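Local coordinates for protein cytochrome C (Thioalkalivibrio paradoxus ARh 1, PDB 5N1T) that binds a covalently attached heme c and probably carries electrons through its iron, at residues N37-H42 with Q97-H102; A69-T74 with Q83-S88. All coordinates share one frame; numbering follows the deposited sequence.

Contact 1: residues N37-H42 with Q97-H102; sequences NCYGCH and QHIAQH. With HEC (heme c), chain F.
Tyr39 and Ile99 meet with their side chains running past each other in opposite directions, the hydroxyl end of the tyrosine over the base of the isoleucine. Tyr39 OH lies 3.5 Å from Ile99 CG1, and the ring comes up to the same methylene obliquely, its CE1 4.0 Å away. Tyrosine suits the place because its length helps bridge segments whose axes come no nearer than 12.2 Å, with Ile99 reaching out from the other side. The same hydroxyl sits at the edge of the His98 imidazole, 4.0 Å from His98 CD2. The nearly extended second torsion of Ile99 (chi2 154°) carries CD1 toward both the thioether sulfur and the porphyrin rim, 3.9 Å from Cys38 SG and 3.8 Å from the heme methyl CMB. The end of helix 29-42 holds the CXXCH motif of c-type cytochromes: Cys38 and Cys41 are joined to the heme through thioethers, and His42 is an axial ligand, its NE2 1.9 Å from the iron, with Met80 as the other. Pro53 O accepts a hydrogen bond from His42 ND1, which, with the iron bond, helps to set the rotation of the imidazole and probably strengthens its donation to the metal. At the chain end, His98 NE2 lies 3.4 Å above the centre of the His102 ring.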
loop_
_atom_site.group_PDB
_atom_site.type_symbol
_atom_site.label_atom_id
_atom_site.label_comp_id
_atom_site.label_asym_id
_atom_site.label_seq_id
_atom_site.Cartn_x
_atom_site.Cartn_y
_atom_site.Cartn_z
ATOM N N ASN B 37 1.161 -15.051 -26.435
ATOM C CA ASN B 37 1.297 -14.928 -25.006
ATOM C C ASN B 37 2.660 -15.391 -24.501
ATOM O O ASN B 37 3.177 -14.871 -23.508
ATOM C CB ASN B 37 0.126 -15.632 -24.316
ATOM C CG ASN B 37 -1.166 -14.815 -24.391
ATOM O OD1 ASN B 37 -1.236 -13.700 -23.878
ATOM N ND2 ASN B 37 -2.192 -15.370 -25.022
ATOM N N CYS B 38 3.264 -16.329 -25.209
ATOM C CA CYS B 38 4.611 -16.797 -24.867
ATOM C C CYS B 38 5.619 -15.686 -24.970
ATOM O O CYS B 38 6.586 -15.660 -24.213
ATOM C CB CYS B 38 5.048 -17.941 -25.785
ATOM S SG CYS B 38 3.786 -19.213 -25.954
ATOM N N TYR B 39 5.390 -14.759 -25.896
ATOM C CA TYR B 39 6.323 -13.656 -26.060
ATOM C C TYR B 39 6.244 -12.706 -24.878
ATOM O O TYR B 39 7.214 -12.022 -24.580
ATOM C CB TYR B 39 6.154 -12.932 -27.406
ATOM C CG TYR B 39 6.129 -13.848 -28.645
ATOM C CD1 TYR B 39 7.075 -14.868 -28.816
ATOM C CD2 TYR B 39 5.154 -13.673 -29.664
ATOM C CE1 TYR B 39 7.039 -15.696 -29.931
ATOM C CE2 TYR B 39 5.127 -14.497 -30.791
ATOM C CZ TYR B 39 6.073 -15.509 -30.920
ATOM O OH TYR B 39 6.065 -16.351 -32.030
ATOM N N GLY B 40 5.091 -12.696 -24.204
ATOM C CA GLY B 40 4.866 -11.920 -22.990
ATOM C C GLY B 40 5.966 -12.101 -21.964
ATOM O O GLY B 40 6.467 -11.105 -21.436
ATOM N N CYS B 41 6.363 -13.348 -21.694
ATOM C CA CYS B 41 7.546 -13.626 -20.840
ATOM C C CYS B 41 8.827 -13.875 -21.616
ATOM O O CYS B 41 9.908 -13.531 -21.122
ATOM C CB CYS B 41 7.381 -14.864 -19.973
ATOM S SG CYS B 41 6.137 -14.866 -18.669
ATOM N N HIS B 42 8.714 -14.515 -22.790
ATOM C CA HIS B 42 9.899 -15.017 -23.493
ATOM C C HIS B 42 10.518 -13.942 -24.424
ATOM O O HIS B 42 11.590 -14.163 -24.993
ATOM C CB HIS B 42 9.637 -16.380 -24.190
ATOM C CG HIS B 42 9.647 -17.577 -23.267
ATOM N ND1 HIS B 42 10.815 -18.157 -22.796
ATOM C CD2 HIS B 42 8.633 -18.335 -22.770
ATOM C CE1 HIS B 42 10.519 -19.200 -22.031
ATOM N NE2 HIS B 42 9.201 -19.326 -21.988
ATOM N N GLN B 97 4.809 -25.249 -33.599
ATOM C CA GLN B 97 4.937 -24.892 -35.009
ATOM C C GLN B 97 5.151 -23.387 -35.202
ATOM O O GLN B 97 6.220 -22.959 -35.653
ATOM C CB GLN B 97 3.680 -25.345 -35.767
ATOM C CG GLN B 97 3.844 -25.428 -37.278
ATOM C CD GLN B 97 2.533 -25.232 -38.023
ATOM O OE1 GLN B 97 2.423 -24.358 -38.886
ATOM N NE2 GLN B 97 1.533 -26.042 -37.693
ATOM N N HIS B 98 4.139 -22.606 -34.827
ATOM C CA HIS B 98 4.129 -21.161 -35.008
ATOM C C HIS B 98 5.373 -20.412 -34.472
ATOM O O HIS B 98 5.882 -19.506 -35.149
ATOM C CB HIS B 98 2.827 -20.581 -34.445
ATOM C CG HIS B 98 2.603 -19.147 -34.796
ATOM N ND1 HIS B 98 1.695 -18.754 -35.760
ATOM C CD2 HIS B 98 3.166 -18.009 -34.307
ATOM C CE1 HIS B 98 1.714 -17.431 -35.850
ATOM N NE2 HIS B 98 2.601 -16.955 -34.983
ATOM N N ILE B 99 5.886 -20.795 -33.305
ATOM C CA ILE B 99 7.087 -20.121 -32.783
ATOM C C ILE B 99 8.330 -20.420 -33.635
ATOM O O ILE B 99 9.029 -19.493 -34.037
ATOM C CB ILE B 99 7.288 -20.321 -31.259
ATOM C CG1 ILE B 99 6.210 -19.540 -30.498
ATOM C CG2 ILE B 99 8.653 -19.835 -30.803
ATOM C CD1 ILE B 99 5.897 -20.118 -29.135
ATOM N N ALA B 100 8.564 -21.698 -33.942
ATOM C CA ALA B 100 9.688 -22.126 -34.789
ATOM C C ALA B 100 9.623 -21.601 -36.249
ATOM O O ALA B 100 10.650 -21.162 -36.791
ATOM C CB ALA B 100 9.807 -23.636 -34.764
ATOM N N GLN B 101 8.429 -21.648 -36.859
ATOM C CA GLN B 101 8.172 -21.130 -38.210
ATOM C C GLN B 101 8.523 -19.631 -38.283
ATOM O O GLN B 101 9.169 -19.195 -39.235
ATOM C CB GLN B 101 6.709 -21.431 -38.644
ATOM C CG GLN B 101 6.303 -21.067 -40.076
ATOM N N HIS B 102 8.137 -18.873 -37.247
ATOM C CA HIS B 102 8.283 -17.397 -37.181
ATOM C C HIS B 102 9.641 -16.943 -36.639
ATOM O O HIS B 102 10.396 -17.710 -36.017
ATOM C CB HIS B 102 7.135 -16.772 -36.355
ATOM C CG HIS B 102 5.828 -16.670 -37.099
ATOM N ND1 HIS B 102 5.203 -17.758 -37.681
ATOM C CD2 HIS B 102 5.019 -15.607 -37.338
ATOM C CE1 HIS B 102 4.083 -17.367 -38.266
ATOM N NE2 HIS B 102 3.945 -16.066 -38.068
ATOM O OXT HIS B 102 10.016 -15.780 -36.821
HETATM FE FE HEC F . 8.002 -20.436 -21.063
HETATM C CHA HEC F . 10.837 -22.101 -19.917
HETATM C CHB HEC F . 8.096 -22.266 -23.913
HETATM C CHC HEC F . 4.838 -19.227 -21.927
HETATM C CHD HEC F . 8.156 -18.319 -18.447
HETATM N NA HEC F . 9.256 -21.943 -21.769
HETATM C C1A HEC F . 10.359 -22.479 -21.241
HETATM C C2A HEC F . 11.047 -23.515 -22.060
HETATM C C3A HEC F . 10.204 -23.567 -23.256
HETATM C C4A HEC F . 9.157 -22.565 -22.949
HETATM C CMA HEC F . 10.306 -24.404 -24.492
HETATM C CAA HEC F . 12.305 -24.282 -21.733
HETATM C CBA HEC F . 13.393 -23.373 -22.311
HETATM C CGA HEC F . 14.811 -23.926 -22.253
HETATM O O1A HEC F . 15.103 -24.882 -21.504
HETATM O O2A HEC F . 15.686 -23.385 -22.968
HETATM N NB HEC F . 6.674 -20.710 -22.648
HETATM C C1B HEC F . 6.894 -21.490 -23.730
HETATM C C2B HEC F . 5.838 -21.528 -24.754
HETATM C C3B HEC F . 4.829 -20.649 -24.172
HETATM C C4B HEC F . 5.443 -20.174 -22.874
HETATM C CMB HEC F . 5.753 -22.298 -26.042
HETATM C CAB HEC F . 3.553 -20.453 -24.908
HETATM C CBB HEC F . 2.392 -19.625 -24.515
HETATM N NC HEC F . 6.696 -18.986 -20.321
HETATM C C1C HEC F . 5.490 -18.577 -20.777
HETATM C C2C HEC F . 4.848 -17.477 -19.988
HETATM C C3C HEC F . 5.869 -17.247 -18.933
HETATM C C4C HEC F . 6.940 -18.204 -19.255
HETATM C CMC HEC F . 3.517 -16.834 -20.241
HETATM C CAC HEC F . 5.998 -16.289 -17.794
HETATM C CBC HEC F . 4.969 -15.327 -17.341
HETATM N ND HEC F . 9.277 -20.253 -19.455
HETATM C C1D HEC F . 9.174 -19.382 -18.458
HETATM C C2D HEC F . 10.215 -19.507 -17.411
HETATM C C3D HEC F . 11.022 -20.644 -17.880
HETATM C C4D HEC F . 10.330 -21.004 -19.122
HETATM C CMD HEC F . 10.437 -18.676 -16.194
HETATM C CAD HEC F . 12.210 -21.304 -17.256
HETATM C CBD HEC F . 11.606 -22.583 -16.687
HETATM C CGD HEC F . 10.919 -22.438 -15.344
HETATM O O1D HEC F . 11.595 -22.129 -14.337
HETATM O O2D HEC F . 9.689 -22.660 -15.280
#

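Contact 2: residues A69-T74 with Q83-S88; sequences AFRSGT and QASGYS. With HEC (heme c), chain F.
Arg71, near the end of helix 60-72, reaches across to the turn that follows helix 80-84, the short helix that begins with the axial ligand Met80 in this all-helical cytochrome c fold. The polar part of the contact is a side-on grip: NE and NH2 of Arg71 both donate to Tyr87 O, at 3.0 Å and 3.2 Å. NE approaches nearly along the C=O axis, whereas NH2 lies in the carbonyl plane on a lone pair; the N-H...O angles of 147° and 138° show two moderately bent bonds sharing one acceptor. Arginine suits the place because its chain, extended from CG to NE, is long enough to reach that carbonyl and has two donors to offer it. The acceptor belongs to the last residue of a type I turn, Ala84 to Tyr87, closed by Tyr87 N bonding to Ala84 O.

The apolar part is small. Ala84 points its methyl at helix 60-72, 4.2 Å from Phe70 CB, and its small side chain is consistent with the close backbones here, where the alpha carbons of Arg71 and Ser85 are 5.0 Å apart.

Heme contacts come from both segments. Phe70 turns the edge of its ring to the porphyrin, CE2 3.6 Å from heme C2A. From 83-88, Tyr87 meets the heme substituent bonded to Cys38: heme CBB approaches the tyrosine ring obliquely, with Tyr87 OH 3.3 Å from heme CBB.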
loop_
_atom_site.group_PDB
_atom_site.type_symbol
_atom_site.label_atom_id
_atom_site.label_comp_id
_atom_site.label_asym_id
_atom_site.label_seq_id
_atom_site.Cartn_x
_atom_site.Cartn_y
_atom_site.Cartn_z
ATOM N N ALA B 69 6.522 -32.032 -21.335
ATOM C CA ALA B 69 7.408 -32.414 -20.216
ATOM C C ALA B 69 7.144 -31.589 -18.943
ATOM O O ALA B 69 7.166 -32.123 -17.818
ATOM C CB ALA B 69 8.875 -32.307 -20.622
ATOM N N PHE B 70 6.900 -30.288 -19.141
ATOM C CA PHE B 70 6.576 -29.371 -18.053
ATOM C C PHE B 70 5.176 -29.690 -17.556
ATOM O O PHE B 70 4.941 -29.778 -16.338
ATOM C CB PHE B 70 6.621 -27.928 -18.538
ATOM C CG PHE B 70 8.006 -27.319 -18.602
ATOM C CD1 PHE B 70 8.902 -27.437 -17.544
ATOM C CD2 PHE B 70 8.391 -26.564 -19.718
ATOM C CE1 PHE B 70 10.159 -26.832 -17.605
ATOM C CE2 PHE B 70 9.636 -25.960 -19.788
ATOM C CZ PHE B 70 10.531 -26.090 -18.733
ATOM N N ARG B 71 4.274 -29.901 -18.513
ATOM C CA ARG B 71 2.894 -30.212 -18.251
ATOM C C ARG B 71 2.681 -31.396 -17.278
ATOM O O ARG B 71 1.963 -31.282 -16.292
ATOM C CB ARG B 71 2.239 -30.476 -19.586
ATOM C CG ARG B 71 0.771 -30.164 -19.702
ATOM C CD ARG B 71 0.414 -30.350 -21.165
ATOM N NE ARG B 71 -1.026 -30.314 -21.404
ATOM C CZ ARG B 71 -1.814 -31.386 -21.466
ATOM N NH1 ARG B 71 -1.315 -32.603 -21.301
ATOM N NH2 ARG B 71 -3.112 -31.237 -21.704
ATOM N N SER B 72 3.328 -32.513 -17.530
ATOM C CA SER B 72 3.150 -33.712 -16.694
ATOM C C SER B 72 4.022 -33.730 -15.423
ATOM O O SER B 72 3.786 -34.507 -14.495
ATOM C CB SER B 72 3.502 -34.936 -17.528
ATOM O OG SER B 72 4.911 -34.926 -17.755
ATOM N N GLY B 73 5.066 -32.917 -15.406
ATOM C CA GLY B 73 5.934 -32.864 -14.253
ATOM C C GLY B 73 7.341 -33.298 -14.555
ATOM O O GLY B 73 8.264 -32.812 -13.923
ATOM N N THR B 74 7.505 -34.206 -15.512
ATOM C CA THR B 74 8.805 -34.758 -15.910
ATOM C C THR B 74 9.936 -33.759 -15.804
ATOM O O THR B 74 11.024 -34.086 -15.313
ATOM C CB THR B 74 8.754 -35.184 -17.380
ATOM O OG1 THR B 74 7.716 -36.147 -17.516
ATOM C CG2 THR B 74 10.133 -35.748 -17.877
ATOM N N GLN B 83 1.541 -22.693 -16.808
ATOM C CA GLN B 83 1.234 -22.215 -18.140
ATOM C C GLN B 83 0.913 -23.387 -19.083
ATOM O O GLN B 83 -0.195 -23.448 -19.637
ATOM C CB GLN B 83 2.390 -21.354 -18.671
ATOM C CG GLN B 83 2.449 -19.923 -18.141
ATOM C CD GLN B 83 1.238 -19.128 -18.569
ATOM O OE1 GLN B 83 0.988 -18.972 -19.761
ATOM N NE2 GLN B 83 0.456 -18.639 -17.594
ATOM N N ALA B 84 1.874 -24.305 -19.242
ATOM C CA ALA B 84 1.763 -25.497 -20.099
ATOM C C ALA B 84 0.463 -26.334 -19.946
ATOM O O ALA B 84 -0.136 -26.734 -20.963
ATOM C CB ALA B 84 3.002 -26.381 -19.940
ATOM N N SER B 85 0.046 -26.566 -18.690
ATOM C CA SER B 85 -1.193 -27.257 -18.332
ATOM C C SER B 85 -2.450 -26.534 -18.843
ATOM O O SER B 85 -3.520 -27.132 -19.000
ATOM C CB SER B 85 -1.280 -27.404 -16.805
ATOM O OG SER B 85 -0.292 -28.306 -16.287
ATOM N N GLY B 86 -2.318 -25.245 -19.121
ATOM C CA GLY B 86 -3.422 -24.459 -19.642
ATOM C C GLY B 86 -3.788 -24.776 -21.071
ATOM O O GLY B 86 -4.857 -24.362 -21.548
ATOM N N TYR B 87 -2.901 -25.509 -21.752
ATOM C CA TYR B 87 -3.116 -25.913 -23.137
ATOM C C TYR B 87 -3.340 -27.399 -23.346
ATOM O O TYR B 87 -2.796 -28.239 -22.620
ATOM C CB TYR B 87 -1.937 -25.484 -23.972
ATOM C CG TYR B 87 -1.625 -24.040 -23.843
ATOM C CD1 TYR B 87 -2.409 -23.074 -24.499
ATOM C CD2 TYR B 87 -0.572 -23.622 -23.053
ATOM C CE1 TYR B 87 -2.134 -21.730 -24.379
ATOM C CE2 TYR B 87 -0.288 -22.285 -22.926
ATOM C CZ TYR B 87 -1.060 -21.345 -23.589
ATOM O OH TYR B 87 -0.740 -20.004 -23.463
ATOM N N SER B 88 -4.127 -27.711 -24.366
ATOM C CA SER B 88 -4.277 -29.071 -24.839
ATOM C C SER B 88 -3.061 -29.495 -25.678
ATOM O O SER B 88 -2.258 -28.658 -26.117
ATOM C CB SER B 88 -5.528 -29.146 -25.696
ATOM O OG SER B 88 -5.268 -28.550 -26.946
HETATM FE FE HEC F . 8.002 -20.436 -21.063
HETATM C CHA HEC F . 10.837 -22.101 -19.917
HETATM C CHB HEC F . 8.096 -22.266 -23.913
HETATM C CHC HEC F . 4.838 -19.227 -21.927
HETATM C CHD HEC F . 8.156 -18.319 -18.447
HETATM N NA HEC F . 9.256 -21.943 -21.769
HETATM C C1A HEC F . 10.359 -22.479 -21.241
HETATM C C2A HEC F . 11.047 -23.515 -22.060
HETATM C C3A HEC F . 10.204 -23.567 -23.256
HETATM C C4A HEC F . 9.157 -22.565 -22.949
HETATM C CMA HEC F . 10.306 -24.404 -24.492
HETATM C CAA HEC F . 12.305 -24.282 -21.733
HETATM C CBA HEC F . 13.393 -23.373 -22.311
HETATM C CGA HEC F . 14.811 -23.926 -22.253
HETATM O O1A HEC F . 15.103 -24.882 -21.504
HETATM O O2A HEC F . 15.686 -23.385 -22.968
HETATM N NB HEC F . 6.674 -20.710 -22.648
HETATM C C1B HEC F . 6.894 -21.490 -23.730
HETATM C C2B HEC F . 5.838 -21.528 -24.754
HETATM C C3B HEC F . 4.829 -20.649 -24.172
HETATM C C4B HEC F . 5.443 -20.174 -22.874
HETATM C CMB HEC F . 5.753 -22.298 -26.042
HETATM C CAB HEC F . 3.553 -20.453 -24.908
HETATM C CBB HEC F . 2.392 -19.625 -24.515
HETATM N NC HEC F . 6.696 -18.986 -20.321
HETATM C C1C HEC F . 5.490 -18.577 -20.777
HETATM C C2C HEC F . 4.848 -17.477 -19.988
HETATM C C3C HEC F . 5.869 -17.247 -18.933
HETATM C C4C HEC F . 6.940 -18.204 -19.255
HETATM C CMC HEC F . 3.517 -16.834 -20.241
HETATM C CAC HEC F . 5.998 -16.289 -17.794
HETATM C CBC HEC F . 4.969 -15.327 -17.341
HETATM N ND HEC F . 9.277 -20.253 -19.455
HETATM C C1D HEC F . 9.174 -19.382 -18.458
HETATM C C2D HEC F . 10.215 -19.507 -17.411
HETATM C C3D HEC F . 11.022 -20.644 -17.880
HETATM C C4D HEC F . 10.330 -21.004 -19.122
HETATM C CMD HEC F . 10.437 -18.676 -16.194
HETATM C CAD HEC F . 12.210 -21.304 -17.256
HETATM C CBD HEC F . 11.606 -22.583 -16.687
HETATM C CGD HEC F . 10.919 -22.438 -15.344
HETATM O O1D HEC F . 11.595 -22.129 -14.337
HETATM O O2D HEC F . 9.689 -22.660 -15.280
#

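How the contacts relate
Contact 2 falls within the part of the chain that contact 1 brackets: helix 29-42 and helix 89-101, which meet in contact 1, come first and last, while helix 60-72 and helix 80-84 lie between them. The centres of the two contacts are 16 Å apart, on opposite sides of the chain's centre, and their nearest atoms remain about 5 Å from each other without touching. What they share is the heme. Contact 1 brings the covalent attachment and the histidine ligand together with the C-terminal helix; contact 2 joins the helices flanking the loop that leads to Met80. Both belong to the shell of residues around the cofactor, consistent with a compact electron carrier.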